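Local coordinates for hypothetical protein PP5205 (Pseudomonas putida, PDB 2G2X) that is of unknown function but, as an EVE-domain protein akin to the PUA and ASCH families, may bind RNA or modified nucleic acid bases, at residues A[11-16]-A[47-52]; A[67-72]-A[95-100]. All coordinates share one frame; numbering follows the deposited sequence.

Contacts 1 and 2 lie in one EVE domain, on the same mixed sheet, with centres about 16 Å apart. They follow each other along the chain: contact 1 closes at strand 46-51 before contact 2 opens in strand 58-71, the next strand in both sequence and sheet. Contact 1 sets the N-terminal end of helix 15-21 against strand 46-51, whereas contact 2 pairs strands 58-71 and 95-110 at the ends joined by a long loop of more than twenty residues without helix or strand. In the sheet, strand 58-71 lies between strands 46-51 and 95-110, and Phe47 CE1 and Val99 CG1 meet across it at 3.5 Å. Contact 1 thus seats the helix on the sheet and contact 2 pairs two of its strands, both within one PUA-like domain.

Contact 1: A[11-16]-A[47-52]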
# COMPACT_ATOMS: atom_id res chain seq x y z
N ASP A 11 -10.71 7.84 -2.78
CA ASP A 11 -11.77 7.73 -3.78
C ASP A 11 -11.55 6.60 -4.78
O ASP A 11 -12.49 6.21 -5.48
CB ASP A 11 -11.95 9.06 -4.52
CG ASP A 11 -12.59 10.12 -3.64
OD1 ASP A 11 -13.56 9.79 -2.92
OD2 ASP A 11 -12.15 11.29 -3.68
N GLU A 12 -10.33 6.08 -4.87
CA GLU A 12 -10.07 4.97 -5.77
C GLU A 12 -10.26 3.68 -4.97
O GLU A 12 -10.86 2.71 -5.45
CB GLU A 12 -8.64 5.03 -6.33
CG GLU A 12 -8.21 6.42 -6.80
CD GLU A 12 -7.32 6.39 -8.04
OE1 GLU A 12 -7.87 6.41 -9.17
OE2 GLU A 12 -6.08 6.34 -7.89
N LEU A 13 -9.76 3.69 -3.73
CA LEU A 13 -9.88 2.55 -2.82
C LEU A 13 -9.53 2.97 -1.38
O LEU A 13 -8.38 3.27 -1.07
CB LEU A 13 -8.96 1.41 -3.26
CG LEU A 13 -8.96 0.16 -2.37
CD1 LEU A 13 -10.35 -0.45 -2.32
CD2 LEU A 13 -7.96 -0.86 -2.91
N SER A 14 -10.54 3.00 -0.52
CA SER A 14 -10.35 3.38 0.88
C SER A 14 -10.34 2.13 1.74
O SER A 14 -10.69 1.04 1.27
CB SER A 14 -11.49 4.29 1.34
OG SER A 14 -12.70 3.55 1.42
N ILE A 15 -9.95 2.27 3.00
CA ILE A 15 -9.91 1.12 3.89
C ILE A 15 -11.35 0.63 4.11
O ILE A 15 -11.59 -0.57 4.23
CB ILE A 15 -9.24 1.47 5.25
CG1 ILE A 15 -9.14 0.21 6.13
CG2 ILE A 15 -10.01 2.57 5.97
CD1 ILE A 15 -8.22 -0.85 5.57
N GLU A 16 -12.29 1.58 4.14
CA GLU A 16 -13.72 1.27 4.30
C GLU A 16 -14.22 0.43 3.13
O GLU A 16 -14.94 -0.56 3.30
CB GLU A 16 -14.56 2.55 4.37
CG GLU A 16 -14.39 3.42 5.61
CD GLU A 16 -13.12 4.26 5.58
OE1 GLU A 16 -12.63 4.56 4.48
OE2 GLU A 16 -12.63 4.63 6.67
N PHE A 47 -0.08 -4.79 6.32
CA PHE A 47 0.43 -3.48 5.93
C PHE A 47 -0.50 -2.36 6.36
O PHE A 47 -1.71 -2.55 6.49
CB PHE A 47 0.63 -3.41 4.40
CG PHE A 47 -0.65 -3.50 3.60
CD1 PHE A 47 -1.19 -4.74 3.25
CD2 PHE A 47 -1.32 -2.35 3.18
CE1 PHE A 47 -2.36 -4.84 2.48
CE2 PHE A 47 -2.50 -2.42 2.42
CZ PHE A 47 -3.02 -3.67 2.07
N PHE A 48 0.06 -1.18 6.60
CA PHE A 48 -0.74 -0.04 6.97
C PHE A 48 -1.36 0.50 5.68
O PHE A 48 -0.67 0.67 4.67
CB PHE A 48 0.12 1.04 7.63
CG PHE A 48 0.54 0.69 9.04
CD1 PHE A 48 -0.41 0.32 9.99
CD2 PHE A 48 1.89 0.71 9.41
CE1 PHE A 48 -0.03 -0.04 11.29
CE2 PHE A 48 2.28 0.36 10.71
CZ PHE A 48 1.32 -0.01 11.65
N PHE A 49 -2.67 0.74 5.71
CA PHE A 49 -3.40 1.25 4.56
C PHE A 49 -3.32 2.77 4.66
O PHE A 49 -3.95 3.36 5.54
CB PHE A 49 -4.86 0.78 4.65
CG PHE A 49 -5.60 0.81 3.34
CD1 PHE A 49 -5.89 -0.37 2.68
CD2 PHE A 49 -6.02 2.01 2.78
CE1 PHE A 49 -6.61 -0.37 1.47
CE2 PHE A 49 -6.74 2.04 1.58
CZ PHE A 49 -7.03 0.85 0.92
N TYR A 50 -2.56 3.40 3.77
CA TYR A 50 -2.37 4.86 3.80
C TYR A 50 -3.18 5.65 2.76
O TYR A 50 -3.01 5.46 1.55
CB TYR A 50 -0.88 5.19 3.63
CG TYR A 50 -0.55 6.67 3.73
CD1 TYR A 50 -0.24 7.25 4.96
CD2 TYR A 50 -0.54 7.48 2.60
CE1 TYR A 50 0.08 8.60 5.06
CE2 TYR A 50 -0.23 8.84 2.69
CZ TYR A 50 0.08 9.39 3.91
OH TYR A 50 0.39 10.74 3.99
N HIS A 51 -4.05 6.54 3.23
CA HIS A 51 -4.86 7.37 2.35
C HIS A 51 -4.03 8.55 1.87
O HIS A 51 -3.69 9.44 2.66
CB HIS A 51 -6.10 7.88 3.08
CG HIS A 51 -7.16 6.84 3.29
ND1 HIS A 51 -8.30 7.07 4.02
CD2 HIS A 51 -7.24 5.56 2.85
CE1 HIS A 51 -9.05 5.98 4.03
NE2 HIS A 51 -8.43 5.05 3.33
N SER A 52 -3.69 8.56 0.58
CA SER A 52 -2.89 9.63 0.01
C SER A 52 -3.68 10.45 -1.02
O SER A 52 -4.79 10.09 -1.39
CB SER A 52 -1.65 9.05 -0.67
OG SER A 52 -2.02 8.17 -1.71
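Ile15 and Phe49, their CA atoms 6.5 Å apart, mark where the start of helix 15-21 comes closest to strand 46-51. The Phe49 ring lies under this turn, with Ile15 CA over the centre of one face and the carbonyl oxygen of Leu13 in plane at its edge, 3.4 Å from CE2. Ile15 CG1 is anti to the backbone N (chi1 -176°), which carries CD1 along the inner part of the ring to 3.7 Å from Phe49 CD1. Beyond the far end of the ring, Leu13 CG rests 3.9 Å from CZ. His51 supplies the polar link: its NE2 accepts the amide N-H of Ile15 at 3.2 Å, the donor almost exactly in the imidazole plane and the bond fairly straight (154°). Ser14 CB and Ile15 CG2 approach the NE2-CE1 edge from opposite sides of the imidazole plane, straddling this bond. Ser14 is the N-cap, its OG bonded to Ala17 N, so serine and histidine each take up a backbone N-H of the first turn. Phe49 also meets the ring of Trp26, from strand 23-26, with planes steeply inclined. The arrangement is a capped helix N-terminus seated on an aromatic strand of the PUA-like EVE fold.

Contact 2: A[67-72]-A[95-100]; sequences RAAYPD and SAVDVA
The Tyr70 ring is enclosed on both faces: Ala96 CB lies over one, 4.2 Å from CE1, and the guanidinium of Arg67 covers the opposite one with NH1 3.2 Å above the ring plane. Asp98 OD1 and, within the strand, Ala68 O lie at its edges. Tyr70 OH donates to OD1 of Asp98 at 2.8 Å, reaching the syn side 27° out of the carboxylate plane, with ring and carboxylate steeply inclined. The other oxygen, Asp98 OD2, is reached by Arg67 through water: NH1 and OD2 are 4.6 Å apart, beyond a salt bridge, and one water at the guanidinium edge joins them. Arg67 runs alongside Asp98, its extended chain starting with CG anti to the backbone N (chi1 -174°), and this delivers the guanidinium to the ring. A phenylalanine in place of Tyr70 would probably leave Asp98 OD1 without this donor and the carboxylate less fixed in rotation. In the backbone, Tyr70 and Ala96 exchange two hydrogen bonds, Ala96 N to Tyr70 O measuring 2.8 Å, while Asp98 N bonds to Arg67 O at 3.2 Å and the return bond is weak. Between these pairs the register slips by one residue, where Ala69 CA makes a CA-H...O contact with Ala96 O. This is a beta bulge in an antiparallel pair of the EVE-domain sheet, at the corner where strand 58-71 bends.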
# COMPACT_ATOMS: atom_id res chain seq x y z
N ARG A 67 -2.60 -12.86 -1.41
CA ARG A 67 -2.01 -13.51 -2.58
C ARG A 67 -0.70 -12.82 -2.96
O ARG A 67 -0.67 -11.62 -3.24
CB ARG A 67 -2.95 -13.49 -3.79
CG ARG A 67 -2.38 -14.30 -4.96
CD ARG A 67 -3.21 -14.27 -6.26
NE ARG A 67 -2.53 -15.07 -7.27
CZ ARG A 67 -2.85 -15.13 -8.56
NH1 ARG A 67 -3.87 -14.43 -9.04
NH2 ARG A 67 -2.14 -15.89 -9.38
N ALA A 68 0.39 -13.59 -2.95
CA ALA A 68 1.70 -13.05 -3.28
C ALA A 68 1.74 -12.54 -4.71
O ALA A 68 0.85 -12.82 -5.51
CB ALA A 68 2.77 -14.12 -3.05
N ALA A 69 2.80 -11.80 -5.03
CA ALA A 69 2.96 -11.22 -6.36
C ALA A 69 2.69 -12.15 -7.54
O ALA A 69 3.14 -13.29 -7.57
CB ALA A 69 4.36 -10.59 -6.48
N TYR A 70 1.94 -11.62 -8.51
CA TYR A 70 1.63 -12.31 -9.75
C TYR A 70 1.51 -11.22 -10.81
O TYR A 70 1.31 -10.05 -10.48
CB TYR A 70 0.33 -13.12 -9.63
CG TYR A 70 -0.91 -12.31 -9.39
CD1 TYR A 70 -1.19 -11.76 -8.13
CD2 TYR A 70 -1.85 -12.13 -10.40
CE1 TYR A 70 -2.36 -11.07 -7.89
CE2 TYR A 70 -3.04 -11.43 -10.17
CZ TYR A 70 -3.29 -10.91 -8.91
OH TYR A 70 -4.47 -10.25 -8.66
N PRO A 71 1.63 -11.57 -12.11
CA PRO A 71 1.54 -10.59 -13.19
C PRO A 71 0.30 -9.69 -13.13
O PRO A 71 -0.82 -10.17 -13.09
CB PRO A 71 1.56 -11.45 -14.45
CG PRO A 71 2.43 -12.62 -14.04
CD PRO A 71 1.90 -12.92 -12.64
N ASP A 72 0.52 -8.37 -13.13
CA ASP A 72 -0.58 -7.41 -13.06
C ASP A 72 -1.36 -7.49 -14.37
O ASP A 72 -0.90 -7.01 -15.40
CB ASP A 72 -0.02 -6.00 -12.86
CG ASP A 72 -1.09 -4.99 -12.52
OD1 ASP A 72 -2.28 -5.24 -12.83
OD2 ASP A 72 -0.75 -3.92 -11.95
N SER A 95 3.67 -6.37 -11.40
CA SER A 95 3.08 -7.32 -10.47
C SER A 95 2.00 -6.71 -9.61
O SER A 95 1.96 -5.50 -9.38
CB SER A 95 4.17 -7.89 -9.56
OG SER A 95 5.12 -8.65 -10.28
N ALA A 96 1.11 -7.56 -9.13
CA ALA A 96 0.03 -7.14 -8.26
C ALA A 96 -0.03 -8.15 -7.13
O ALA A 96 0.63 -9.18 -7.18
CB ALA A 96 -1.29 -7.14 -9.03
N VAL A 97 -0.79 -7.83 -6.09
CA VAL A 97 -0.98 -8.73 -4.97
C VAL A 97 -2.43 -8.53 -4.59
O VAL A 97 -3.02 -7.51 -4.95
CB VAL A 97 -0.08 -8.39 -3.76
CG1 VAL A 97 1.39 -8.59 -4.12
CG2 VAL A 97 -0.33 -6.96 -3.29
N ASP A 98 -3.03 -9.50 -3.90
CA ASP A 98 -4.41 -9.36 -3.47
C ASP A 98 -4.42 -9.10 -1.98
O ASP A 98 -3.62 -9.66 -1.23
CB ASP A 98 -5.22 -10.61 -3.81
CG ASP A 98 -5.46 -10.78 -5.30
OD1 ASP A 98 -5.34 -9.78 -6.04
OD2 ASP A 98 -5.76 -11.91 -5.73
N VAL A 99 -5.34 -8.25 -1.53
CA VAL A 99 -5.41 -7.90 -0.12
C VAL A 99 -6.79 -8.09 0.49
O VAL A 99 -7.79 -8.25 -0.21
CB VAL A 99 -5.00 -6.43 0.09
CG1 VAL A 99 -3.64 -6.17 -0.54
CG2 VAL A 99 -6.06 -5.50 -0.52
N ALA A 100 -6.83 -8.06 1.82
CA ALA A 100 -8.07 -8.19 2.55
C ALA A 100 -8.00 -7.27 3.75
O ALA A 100 -6.91 -6.97 4.26
CB ALA A 100 -8.29 -9.64 2.99
O HOH W 1 -5.92 -13.26 -7.93